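Long-range contacts in alpha-L-rhamnosidase (Streptomyces avermitilis, PDB 3W5M), which hydrolyses terminal non-reducing alpha-L-rhamnose residues, releasing L-rhamnose from citrus flavonoids such as naringin and rutin and from gum arabic: residues A[378-383]-A[431-436]; A[383-388]-A[636-641]; A[626-631]-A[658-663]; A[666-671]-A[680-685]. One frame throughout, in Å; residues are numbered along the deposited sequence.

Contact 1: A[378-383]-A[431-436]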
loop_
_atom_site.group_PDB
_atom_site.type_symbol
_atom_site.label_atom_id
_atom_site.label_comp_id
_atom_site.label_asym_id
_atom_site.label_seq_id
_atom_site.Cartn_x
_atom_site.Cartn_y
_atom_site.Cartn_z
ATOM N N PRO A 378 9.544 -14.140 1.207
ATOM C CA PRO A 378 8.228 -14.349 1.890
ATOM C C PRO A 378 7.115 -13.336 1.617
ATOM O O PRO A 378 5.962 -13.758 1.464
ATOM C CB PRO A 378 8.601 -14.339 3.386
ATOM C CG PRO A 378 10.082 -14.652 3.406
ATOM C CD PRO A 378 10.634 -13.980 2.191
ATOM N N GLY A 379 7.418 -12.019 1.595
ATOM C CA GLY A 379 6.405 -10.980 1.318
ATOM C C GLY A 379 5.201 -11.047 2.248
ATOM O O GLY A 379 5.331 -11.365 3.430
ATOM N N TRP A 380 4.024 -10.761 1.702
ATOM C CA TRP A 380 2.786 -10.816 2.467
ATOM C C TRP A 380 2.296 -12.249 2.589
ATOM O O TRP A 380 1.577 -12.594 3.535
ATOM C CB TRP A 380 1.688 -10.030 1.741
ATOM C CG TRP A 380 1.844 -8.546 1.720
ATOM C CD1 TRP A 380 1.447 -7.646 2.697
ATOM C CD2 TRP A 380 2.381 -7.776 0.662
ATOM N NE1 TRP A 380 1.723 -6.368 2.283
ATOM C CE2 TRP A 380 2.294 -6.416 1.043
ATOM C CE3 TRP A 380 2.966 -8.100 -0.569
ATOM C CZ2 TRP A 380 2.771 -5.370 0.231
ATOM C CZ3 TRP A 380 3.408 -7.055 -1.397
ATOM C CH2 TRP A 380 3.316 -5.709 -0.987
ATOM N N TYR A 381 2.674 -13.084 1.630
ATOM C CA TYR A 381 2.248 -14.476 1.625
ATOM C C TYR A 381 2.733 -15.239 2.890
ATOM O O TYR A 381 1.970 -15.960 3.518
ATOM C CB TYR A 381 2.747 -15.143 0.350
ATOM C CG TYR A 381 2.344 -16.587 0.271
ATOM C CD1 TYR A 381 1.062 -16.944 -0.150
ATOM C CD2 TYR A 381 3.241 -17.580 0.642
ATOM C CE1 TYR A 381 0.687 -18.280 -0.204
ATOM C CE2 TYR A 381 2.885 -18.918 0.596
ATOM C CZ TYR A 381 1.600 -19.255 0.165
ATOM O OH TYR A 381 1.247 -20.591 0.140
ATOM N N ALA A 382 3.999 -15.049 3.262
ATOM C CA ALA A 382 4.606 -15.869 4.324
ATOM C C ALA A 382 5.333 -15.056 5.406
ATOM O O ALA A 382 5.667 -15.587 6.454
ATOM C CB ALA A 382 5.529 -16.922 3.706
ATOM N N GLY A 383 5.556 -13.761 5.176
ATOM C CA GLY A 383 6.302 -12.955 6.143
ATOM C C GLY A 383 5.371 -12.252 7.113
ATOM O O GLY A 383 4.140 -12.460 7.063
ATOM N N ALA A 431 14.456 -11.443 4.761
ATOM C CA ALA A 431 13.760 -10.382 4.038
ATOM C C ALA A 431 12.316 -10.360 4.512
ATOM O O ALA A 431 11.561 -11.309 4.250
ATOM C CB ALA A 431 13.814 -10.629 2.551
ATOM N N ASP A 432 11.943 -9.293 5.194
ATOM C CA ASP A 432 10.586 -9.212 5.741
ATOM C C ASP A 432 10.067 -7.817 5.518
ATOM O O ASP A 432 10.807 -6.849 5.680
ATOM C CB ASP A 432 10.614 -9.524 7.248
ATOM C CG ASP A 432 9.210 -9.619 7.853
ATOM O OD1 ASP A 432 8.621 -10.732 7.800
ATOM O OD2 ASP A 432 8.696 -8.600 8.375
ATOM N N LEU A 433 8.778 -7.685 5.198
ATOM C CA LEU A 433 8.280 -6.345 4.868
ATOM C C LEU A 433 8.381 -5.410 6.059
ATOM O O LEU A 433 8.689 -4.219 5.902
ATOM C CB LEU A 433 6.834 -6.412 4.363
ATOM C CG LEU A 433 6.690 -7.126 3.021
ATOM C CD1 LEU A 433 5.209 -7.400 2.751
ATOM C CD2 LEU A 433 7.319 -6.328 1.873
ATOM N N LEU A 434 8.087 -5.940 7.236
ATOM C CA LEU A 434 8.123 -5.142 8.459
ATOM C C LEU A 434 9.492 -5.083 9.164
ATOM O O LEU A 434 9.906 -4.018 9.642
ATOM C CB LEU A 434 7.059 -5.637 9.438
ATOM C CG LEU A 434 5.625 -5.731 8.900
ATOM C CD1 LEU A 434 4.738 -6.235 10.028
ATOM C CD2 LEU A 434 5.105 -4.407 8.357
ATOM N N SER A 435 10.186 -6.214 9.230
ATOM C CA SER A 435 11.399 -6.284 10.035
ATOM C C SER A 435 12.583 -5.679 9.314
ATOM O O SER A 435 13.498 -5.119 9.957
ATOM C CB SER A 435 11.713 -7.729 10.404
ATOM O OG SER A 435 10.631 -8.272 11.129
ATOM N N GLY A 436 12.577 -5.796 7.986
ATOM C CA GLY A 436 13.659 -5.294 7.120
ATOM C C GLY A 436 14.388 -6.427 6.405
ATOM O O GLY A 436 13.974 -7.586 6.443
HETATM O O HOH W 1 9.724 -10.167 2.128
HETATM O O HOH W 2 6.505 -9.571 5.321
#
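L433 reaches across to W380 and sets one methyl on the face of its indole. From CB the chain leaves with CG anti to the carbonyl carbon (chi1 -67°); CG branches, and CD1 continues to a point 3.4 Å from the centroid of the five-membered ring, nearly on the ring normal, as a CH-pi contact. The same methyl rests 3.7 Å from G379 C. No direct hydrogen bond joins the segments; water fills that role. One molecule accepts from L433 N at 3.0 Å and lies 2.9 Å from G379 O; another accepts from G379 N and donates weakly to A431 O. D432 closes an Asx turn: OD2 takes S435 N on its anti lone pair (2.9 Å) and L434 N from above the carboxylate plane. OD1 meets G383 CA at 3.6 Å and accepts from N384 N. With an alanine here, these three amides would probably lose their carboxylate acceptor and the turn would be freer to move. D432 and G436 form a hydrogen-bonded pair of the hairpin 428-440, whose strand 428-432 edges a large sheet; helix 379-382 follows strand 368-377 of another sheet, and W347 stacks on W380.

Contact 2: A[383-388]-A[636-641]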
loop_
_atom_site.group_PDB
_atom_site.type_symbol
_atom_site.label_atom_id
_atom_site.label_comp_id
_atom_site.label_asym_id
_atom_site.label_seq_id
_atom_site.Cartn_x
_atom_site.Cartn_y
_atom_site.Cartn_z
ATOM N N GLY A 383 5.556 -13.761 5.176
ATOM C CA GLY A 383 6.302 -12.955 6.143
ATOM C C GLY A 383 5.371 -12.252 7.113
ATOM O O GLY A 383 4.140 -12.460 7.063
ATOM N N ASN A 384 5.944 -11.462 8.036
ATOM C CA ASN A 384 5.098 -10.686 8.979
ATOM C C ASN A 384 4.096 -9.772 8.263
ATOM O O ASN A 384 4.440 -9.084 7.302
ATOM C CB ASN A 384 5.948 -9.838 9.928
ATOM C CG ASN A 384 6.770 -10.670 10.876
ATOM O OD1 ASN A 384 6.300 -11.694 11.403
ATOM N ND2 ASN A 384 8.026 -10.232 11.109
ATOM N N VAL A 385 2.858 -9.734 8.750
ATOM C CA VAL A 385 1.808 -8.924 8.144
ATOM C C VAL A 385 1.112 -8.264 9.323
ATOM O O VAL A 385 0.691 -8.957 10.266
ATOM C CB VAL A 385 0.790 -9.794 7.368
ATOM C CG1 VAL A 385 -0.440 -8.988 6.968
ATOM C CG2 VAL A 385 1.437 -10.432 6.144
ATOM N N GLY A 386 1.027 -6.937 9.273
ATOM C CA GLY A 386 0.393 -6.140 10.346
ATOM C C GLY A 386 0.918 -6.508 11.731
ATOM O O GLY A 386 2.120 -6.696 11.929
ATOM N N MET A 387 0.001 -6.615 12.695
ATOM C CA MET A 387 0.380 -6.973 14.057
ATOM C C MET A 387 0.130 -8.467 14.346
ATOM O O MET A 387 -0.043 -8.900 15.501
ATOM C CB MET A 387 -0.269 -5.987 15.060
ATOM C CG MET A 387 -1.648 -5.447 14.703
ATOM S SD MET A 387 -1.905 -4.184 13.408
ATOM C CE MET A 387 -3.671 -3.957 13.667
ATOM N N PHE A 388 0.184 -9.275 13.285
ATOM C CA PHE A 388 -0.318 -10.641 13.303
ATOM C C PHE A 388 0.726 -11.732 13.088
ATOM O O PHE A 388 0.404 -12.914 13.102
ATOM C CB PHE A 388 -1.472 -10.773 12.279
ATOM C CG PHE A 388 -2.537 -9.737 12.462
ATOM C CD1 PHE A 388 -3.223 -9.652 13.681
ATOM C CD2 PHE A 388 -2.849 -8.850 11.440
ATOM C CE1 PHE A 388 -4.183 -8.680 13.878
ATOM C CE2 PHE A 388 -3.821 -7.882 11.632
ATOM C CZ PHE A 388 -4.482 -7.800 12.851
ATOM N N GLU A 636 1.442 -2.358 10.747
ATOM C CA GLU A 636 0.041 -2.401 10.351
ATOM C C GLU A 636 0.019 -2.478 8.823
ATOM O O GLU A 636 0.209 -3.554 8.307
ATOM C CB GLU A 636 -0.749 -1.230 10.964
ATOM C CG GLU A 636 -2.243 -1.466 10.888
ATOM C CD GLU A 636 -3.020 -0.826 12.018
ATOM O OE1 GLU A 636 -2.409 -0.087 12.841
ATOM O OE2 GLU A 636 -4.254 -1.090 12.084
ATOM N N ARG A 637 -0.126 -1.361 8.116
ATOM C CA ARG A 637 -0.063 -1.349 6.630
ATOM C C ARG A 637 -1.126 -2.240 6.036
ATOM O O ARG A 637 -0.843 -3.059 5.159
ATOM C CB ARG A 637 1.327 -1.804 6.143
ATOM C CG ARG A 637 2.426 -1.315 7.083
ATOM C CD ARG A 637 3.791 -1.436 6.398
ATOM N NE ARG A 637 4.885 -1.220 7.337
ATOM C CZ ARG A 637 6.152 -1.468 7.009
ATOM N NH1 ARG A 637 6.409 -1.934 5.791
ATOM N NH2 ARG A 637 7.137 -1.282 7.889
ATOM N N LEU A 638 -2.348 -2.085 6.556
ATOM C CA LEU A 638 -3.485 -2.883 6.129
ATOM C C LEU A 638 -4.424 -2.047 5.278
ATOM O O LEU A 638 -4.379 -0.810 5.338
ATOM C CB LEU A 638 -4.218 -3.416 7.364
ATOM C CG LEU A 638 -3.325 -4.211 8.331
ATOM C CD1 LEU A 638 -4.190 -4.654 9.503
ATOM C CD2 LEU A 638 -2.738 -5.454 7.667
ATOM N N GLY A 639 -5.251 -2.725 4.472
ATOM C CA GLY A 639 -6.165 -2.053 3.539
ATOM C C GLY A 639 -7.415 -1.589 4.272
ATOM O O GLY A 639 -8.494 -2.160 4.105
ATOM N N TRP A 640 -7.252 -0.572 5.108
ATOM C CA TRP A 640 -8.338 -0.105 5.991
ATOM C C TRP A 640 -9.436 0.583 5.198
ATOM O O TRP A 640 -9.183 1.515 4.453
ATOM C CB TRP A 640 -7.783 0.834 7.069
ATOM C CG TRP A 640 -7.265 0.092 8.286
ATOM C CD1 TRP A 640 -5.965 -0.249 8.529
ATOM C CD2 TRP A 640 -8.027 -0.413 9.404
ATOM N NE1 TRP A 640 -5.862 -0.901 9.738
ATOM C CE2 TRP A 640 -7.111 -1.037 10.282
ATOM C CE3 TRP A 640 -9.393 -0.396 9.748
ATOM C CZ2 TRP A 640 -7.502 -1.640 11.481
ATOM C CZ3 TRP A 640 -9.780 -0.981 10.938
ATOM C CH2 TRP A 640 -8.839 -1.605 11.795
ATOM N N THR A 641 -10.655 0.072 5.351
ATOM C CA THR A 641 -11.800 0.554 4.575
ATOM C C THR A 641 -12.196 1.997 4.954
ATOM O O THR A 641 -12.432 2.837 4.102
ATOM C CB THR A 641 -12.998 -0.433 4.753
ATOM O OG1 THR A 641 -13.294 -0.614 6.152
ATOM C CG2 THR A 641 -12.644 -1.758 4.178
HETATM O O HOH W 3 1.667 -5.498 6.884
#
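The F388 ring carries L638 CD1 at its edge, 3.9 Å from CE2 and near the ring plane, while M387 CG lies over one face, offset toward the rim. F388 and M387 belong to a type II' beta turn, V385 to F388, laid against an active-site loop of the (alpha/alpha)6-barrel catalytic domain. The indole of W640 has E636 CG at its edge, in plane. Its NE1 donates to E636 OE2 at 2.9 Å, meeting that oxygen from above the carboxylate plane, 39° out of it. E636 binds rhamnose and is probably the proton donor; R634 forms a salt bridge to its other oxygen, OE1, so both carboxylate oxygens are held. M387, bent at chi2 (-74°), runs across the E636 side chain: M387 SD lies 3.7 Å from E636 CG, and its methyl CE comes to 3.3 Å from E636 OE2. This thioether covers part of the glutamate without giving it a hydrogen bond. V385 CG1 and G386 CA both approach L638 CD2, the former at 4.3 Å. Between the turn and the loop one water accepts from G386 N and donates to E636 O, and G386 CA itself makes a CA-H...O contact with E636 O at 3.3 Å.

Contact 3: A[626-631]-A[658-663]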
loop_
_atom_site.group_PDB
_atom_site.type_symbol
_atom_site.label_atom_id
_atom_site.label_comp_id
_atom_site.label_asym_id
_atom_site.label_seq_id
_atom_site.Cartn_x
_atom_site.Cartn_y
_atom_site.Cartn_z
ATOM N N SER A 626 0.519 -1.395 -3.613
ATOM C CA SER A 626 -0.301 -2.628 -3.787
ATOM C C SER A 626 -1.751 -2.551 -3.231
ATOM O O SER A 626 -2.717 -2.932 -3.925
ATOM C CB SER A 626 0.418 -3.866 -3.219
ATOM O OG SER A 626 -0.327 -5.036 -3.513
ATOM N N VAL A 627 -1.902 -2.073 -2.001
ATOM C CA VAL A 627 -3.261 -1.808 -1.442
ATOM C C VAL A 627 -3.248 -0.419 -0.818
ATOM O O VAL A 627 -2.169 0.070 -0.431
ATOM C CB VAL A 627 -3.694 -2.868 -0.399
ATOM C CG1 VAL A 627 -3.692 -4.297 -0.985
ATOM C CG2 VAL A 627 -2.861 -2.794 0.861
ATOM N N PRO A 628 -4.417 0.246 -0.730
ATOM C CA PRO A 628 -4.473 1.555 -0.080
ATOM C C PRO A 628 -4.343 1.367 1.463
ATOM O O PRO A 628 -5.249 0.838 2.116
ATOM C CB PRO A 628 -5.842 2.094 -0.499
ATOM C CG PRO A 628 -6.690 0.866 -0.696
ATOM C CD PRO A 628 -5.747 -0.220 -1.169
ATOM N N THR A 629 -3.186 1.735 2.019
ATOM C CA THR A 629 -2.906 1.399 3.411
ATOM C C THR A 629 -3.218 2.552 4.344
ATOM O O THR A 629 -3.265 3.706 3.910
ATOM C CB THR A 629 -1.457 0.924 3.649
ATOM O OG1 THR A 629 -0.538 1.869 3.094
ATOM C CG2 THR A 629 -1.242 -0.434 3.048
ATOM N N ASP A 630 -3.442 2.215 5.617
ATOM C CA ASP A 630 -3.575 3.239 6.660
ATOM C C ASP A 630 -2.247 3.939 6.948
ATOM O O ASP A 630 -2.211 5.153 7.002
ATOM C CB ASP A 630 -4.165 2.659 7.950
ATOM C CG ASP A 630 -3.311 1.519 8.570
ATOM O OD1 ASP A 630 -2.650 0.722 7.852
ATOM O OD2 ASP A 630 -3.354 1.385 9.808
ATOM N N THR A 631 -1.167 3.163 7.094
ATOM C CA THR A 631 0.155 3.737 7.342
ATOM C C THR A 631 1.194 2.817 6.757
ATOM O O THR A 631 0.996 1.613 6.730
ATOM C CB THR A 631 0.436 3.959 8.851
ATOM O OG1 THR A 631 1.848 4.080 9.064
ATOM C CG2 THR A 631 -0.018 2.776 9.653
ATOM N N ALA A 658 -7.960 5.035 -10.674
ATOM C CA ALA A 658 -8.942 4.061 -11.164
ATOM C C ALA A 658 -8.444 2.626 -11.150
ATOM O O ALA A 658 -9.107 1.748 -10.624
ATOM C CB ALA A 658 -9.426 4.439 -12.554
ATOM N N ARG A 659 -7.287 2.350 -11.751
ATOM C CA ARG A 659 -6.828 0.977 -11.757
ATOM C C ARG A 659 -6.544 0.516 -10.309
ATOM O O ARG A 659 -6.841 -0.633 -9.945
ATOM C CB ARG A 659 -5.551 0.850 -12.589
ATOM C CG ARG A 659 -5.745 1.046 -14.104
ATOM C CD ARG A 659 -4.370 0.967 -14.793
ATOM N NE ARG A 659 -3.563 2.120 -14.385
ATOM C CZ ARG A 659 -2.230 2.099 -14.232
ATOM N NH1 ARG A 659 -1.531 0.997 -14.459
ATOM N NH2 ARG A 659 -1.602 3.203 -13.824
ATOM N N PHE A 660 -5.964 1.411 -9.493
ATOM C CA PHE A 660 -5.529 1.034 -8.137
ATOM C C PHE A 660 -6.736 0.680 -7.267
ATOM O O PHE A 660 -6.749 -0.364 -6.620
ATOM C CB PHE A 660 -4.727 2.167 -7.468
ATOM C CG PHE A 660 -3.960 1.725 -6.229
ATOM C CD1 PHE A 660 -2.810 0.906 -6.339
ATOM C CD2 PHE A 660 -4.379 2.124 -4.966
ATOM C CE1 PHE A 660 -2.104 0.508 -5.201
ATOM C CE2 PHE A 660 -3.685 1.729 -3.822
ATOM C CZ PHE A 660 -2.540 0.922 -3.944
ATOM N N LEU A 661 -7.739 1.549 -7.269
ATOM C CA LEU A 661 -8.926 1.292 -6.438
ATOM C C LEU A 661 -9.888 0.278 -7.040
ATOM O O LEU A 661 -10.560 -0.415 -6.296
ATOM C CB LEU A 661 -9.628 2.600 -6.015
ATOM C CG LEU A 661 -8.648 3.470 -5.227
ATOM C CD1 LEU A 661 -9.322 4.816 -5.017
ATOM C CD2 LEU A 661 -8.209 2.830 -3.905
ATOM N N THR A 662 -9.938 0.169 -8.369
ATOM C CA THR A 662 -10.613 -0.980 -9.024
ATOM C C THR A 662 -10.080 -2.300 -8.504
ATOM O O THR A 662 -10.845 -3.178 -8.115
ATOM C CB THR A 662 -10.531 -0.925 -10.575
ATOM O OG1 THR A 662 -11.158 0.274 -11.033
ATOM C CG2 THR A 662 -11.233 -2.134 -11.222
ATOM N N LYS A 663 -8.755 -2.445 -8.501
ATOM C CA LYS A 663 -8.108 -3.620 -7.969
ATOM C C LYS A 663 -8.484 -3.816 -6.492
ATOM O O LYS A 663 -8.848 -4.924 -6.081
ATOM C CB LYS A 663 -6.574 -3.485 -8.107
ATOM C CG LYS A 663 -5.802 -4.686 -7.609
ATOM C CD LYS A 663 -5.447 -4.514 -6.153
ATOM C CE LYS A 663 -4.531 -5.616 -5.679
ATOM N NZ LYS A 663 -4.288 -5.441 -4.235
HETATM O O HOH W 4 -5.161 -1.614 -4.464
#
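V627 and F660 mark the closest backbone approach, 7.6 Å from CA to CA, so the irregular loop 626-631 meets the start of helix 658-671 mainly through the helix's side chains. F660 slides its ring tip along the loop backbone: S626 N lies at the ring edge, in plane, 3.6 Å from CE1; CZ is near V627 C; and CE2 stands 3.5 Å from P628 N. Over the centre of one face sits a water that donates to both S626 O (2.8 Å) and F660 O (3.0 Å). Beside the ring, P628 CG touches L661 CD2 at 4.1 Å. K663 bends at chi2 (-91°) and otherwise runs extended, which carries NZ to S626 O at 3.0 Å. The ammonium comes from above the carbonyl plane, 44° out of it, giving that buried oxygen a second donor. NZ also forms a salt bridge with D667 and donates to W347 O; a methionine in its place would probably leave D667 without its countercharge and S626 O with the water alone. The same loop carries D630, which binds rhamnose. Around it, F660 stacks on F624, while L661 packs on I644 of helix 641-654 and L706 of helix 698-710.

Contact 4: A[666-671]-A[680-685]; sequences VDLRDA and DVAPAV
L668 sends CG anti to its backbone N (chi1 -178°) and then turns at chi2 (68°), which swings CD1 beside A682 CB at 3.8 Å. D667, one residue earlier, instead holds CG anti to its carbonyl carbon (chi1 -64°) and lies alongside P683, the two side chains pointing the same way. The setting is the (alpha/alpha)6 barrel: the last turns of helix 658-671 are packed by the loop that leads on to helix 698-710. The A682 methyl makes the closest approach: it presses onto the helix backbone, 3.6 Å from L668 CA and 4.0 Å from D667 O, and this small side chain lets L668 and A682 come within 5.0 Å, CA to CA. The peptide bond before P683 is cis, a kink just after the methyl has been seated; beyond it the ring's CD stands 4.2 Å from D667 OD2. That oxygen is the one paired with K663, so the proline borders the salt bridge without being bonded to it. No hydrogen bond joins the two segments, and the interface is chiefly apolar. The loop has further ties: A682 O accepts from W664 NE1 of the same helix, A682 pairs by backbone with G639, and D680 does so with T641. The rhamnose-binding W695 lies about 9 Å from L668, side chain to side chain. Toward the more open end two methyls meet, A671 CB and A684 CB, 3.9 Å apart.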
loop_
_atom_site.group_PDB
_atom_site.type_symbol
_atom_site.label_atom_id
_atom_site.label_comp_id
_atom_site.label_asym_id
_atom_site.label_seq_id
_atom_site.Cartn_x
_atom_site.Cartn_y
_atom_site.Cartn_z
ATOM N N VAL A 666 -11.918 -5.232 -5.851
ATOM C CA VAL A 666 -11.925 -6.659 -6.004
ATOM C C VAL A 666 -11.500 -7.349 -4.706
ATOM O O VAL A 666 -12.119 -8.364 -4.313
ATOM C CB VAL A 666 -11.014 -7.129 -7.168
ATOM C CG1 VAL A 666 -11.014 -8.654 -7.237
ATOM C CG2 VAL A 666 -11.559 -6.551 -8.459
ATOM N N ASP A 667 -10.473 -6.810 -4.040
ATOM C CA ASP A 667 -10.020 -7.371 -2.749
ATOM C C ASP A 667 -11.146 -7.251 -1.716
ATOM O O ASP A 667 -11.405 -8.189 -0.954
ATOM C CB ASP A 667 -8.814 -6.636 -2.175
ATOM C CG ASP A 667 -7.552 -6.756 -3.038
ATOM O OD1 ASP A 667 -7.331 -7.827 -3.683
ATOM O OD2 ASP A 667 -6.776 -5.757 -3.024
ATOM N N LEU A 668 -11.806 -6.107 -1.698
ATOM C CA LEU A 668 -12.860 -5.886 -0.706
ATOM C C LEU A 668 -14.015 -6.872 -0.893
ATOM O O LEU A 668 -14.477 -7.487 0.076
ATOM C CB LEU A 668 -13.360 -4.460 -0.781
ATOM C CG LEU A 668 -14.432 -4.099 0.259
ATOM C CD1 LEU A 668 -13.855 -4.100 1.675
ATOM C CD2 LEU A 668 -15.012 -2.749 -0.116
ATOM N N ARG A 669 -14.478 -7.015 -2.131
ATOM C CA ARG A 669 -15.482 -8.042 -2.452
ATOM C C ARG A 669 -15.033 -9.464 -2.218
ATOM O O ARG A 669 -15.847 -10.296 -1.814
ATOM C CB ARG A 669 -16.057 -7.863 -3.861
ATOM C CG ARG A 669 -16.939 -6.619 -3.950
ATOM C CD ARG A 669 -17.620 -6.454 -5.299
ATOM N NE ARG A 669 -16.642 -6.323 -6.391
ATOM C CZ ARG A 669 -16.202 -5.164 -6.864
ATOM N NH1 ARG A 669 -16.631 -3.999 -6.367
ATOM N NH2 ARG A 669 -15.352 -5.169 -7.885
ATOM N N ASP A 670 -13.750 -9.763 -2.392
ATOM C CA ASP A 670 -13.239 -11.107 -2.087
ATOM C C ASP A 670 -13.366 -11.379 -0.590
ATOM O O ASP A 670 -13.416 -12.547 -0.187
ATOM C CB ASP A 670 -11.720 -11.232 -2.369
ATOM C CG ASP A 670 -11.384 -11.562 -3.803
ATOM O OD1 ASP A 670 -12.273 -11.949 -4.600
ATOM O OD2 ASP A 670 -10.178 -11.435 -4.154
ATOM N N ALA A 671 -13.348 -10.317 0.223
ATOM C CA ALA A 671 -13.371 -10.456 1.699
ATOM C C ALA A 671 -14.783 -10.354 2.292
ATOM O O ALA A 671 -14.975 -10.641 3.495
ATOM C CB ALA A 671 -12.463 -9.436 2.357
ATOM N N ASP A 680 -13.458 -4.691 8.006
ATOM C CA ASP A 680 -12.750 -3.498 8.409
ATOM C C ASP A 680 -11.492 -3.311 7.544
ATOM O O ASP A 680 -11.082 -2.198 7.278
ATOM C CB ASP A 680 -12.340 -3.574 9.888
ATOM C CG ASP A 680 -13.547 -3.550 10.850
ATOM O OD1 ASP A 680 -14.694 -3.288 10.403
ATOM O OD2 ASP A 680 -13.323 -3.804 12.064
ATOM N N VAL A 681 -10.878 -4.415 7.146
ATOM C CA VAL A 681 -9.707 -4.341 6.241
ATOM C C VAL A 681 -9.864 -5.301 5.081
ATOM O O VAL A 681 -10.479 -6.372 5.213
ATOM C CB VAL A 681 -8.347 -4.626 6.945
ATOM C CG1 VAL A 681 -8.050 -3.560 8.012
ATOM C CG2 VAL A 681 -8.280 -6.045 7.507
ATOM N N ALA A 682 -9.257 -4.949 3.940
ATOM C CA ALA A 682 -9.230 -5.834 2.787
ATOM C C ALA A 682 -7.874 -5.665 2.077
ATOM O O ALA A 682 -7.478 -4.539 1.808
ATOM C CB ALA A 682 -10.378 -5.500 1.841
ATOM N N PRO A 683 -7.167 -6.778 1.790
ATOM C CA PRO A 683 -7.412 -8.191 2.152
ATOM C C PRO A 683 -7.618 -8.384 3.647
ATOM O O PRO A 683 -7.015 -7.692 4.468
ATOM C CB PRO A 683 -6.117 -8.901 1.730
ATOM C CG PRO A 683 -5.615 -8.074 0.603
ATOM C CD PRO A 683 -5.934 -6.643 0.975
ATOM N N ALA A 684 -8.474 -9.337 3.983
ATOM C CA ALA A 684 -8.834 -9.574 5.372
ATOM C C ALA A 684 -7.788 -10.465 6.042
ATOM O O ALA A 684 -7.568 -11.601 5.634
ATOM C CB ALA A 684 -10.239 -10.178 5.460
ATOM N N VAL A 685 -7.105 -9.901 7.026
ATOM C CA VAL A 685 -6.141 -10.631 7.839
ATOM C C VAL A 685 -6.386 -10.321 9.309
ATOM O O VAL A 685 -7.005 -9.295 9.640
ATOM C CB VAL A 685 -4.673 -10.299 7.459
ATOM C CG1 VAL A 685 -4.371 -10.776 6.057
ATOM C CG2 VAL A 685 -4.382 -8.810 7.567
#

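How the contacts relate
Contacts 1 and 2 share G383 and cross along the chain; L434 CD1 of contact 1 lies 3.3 Å from G386 O of contact 2. Contact 2 then touches contact 3, where L638 N probably donates to D630 OD1 at 3.1 Å, and contact 4, where W640 CD2 packs 3.4 Å from V681 CG1. Contacts 3 and 4 use successive parts of helix 658-671 and meet at V627 CG1 and P683 CD, 3.8 Å apart. The site lies among them: E636 in contact 2 and D630 in contact 3 both bind rhamnose, their side chains about 3 Å apart, and E895, the probable proton acceptor, is about 6 Å from E636, side chain to side chain.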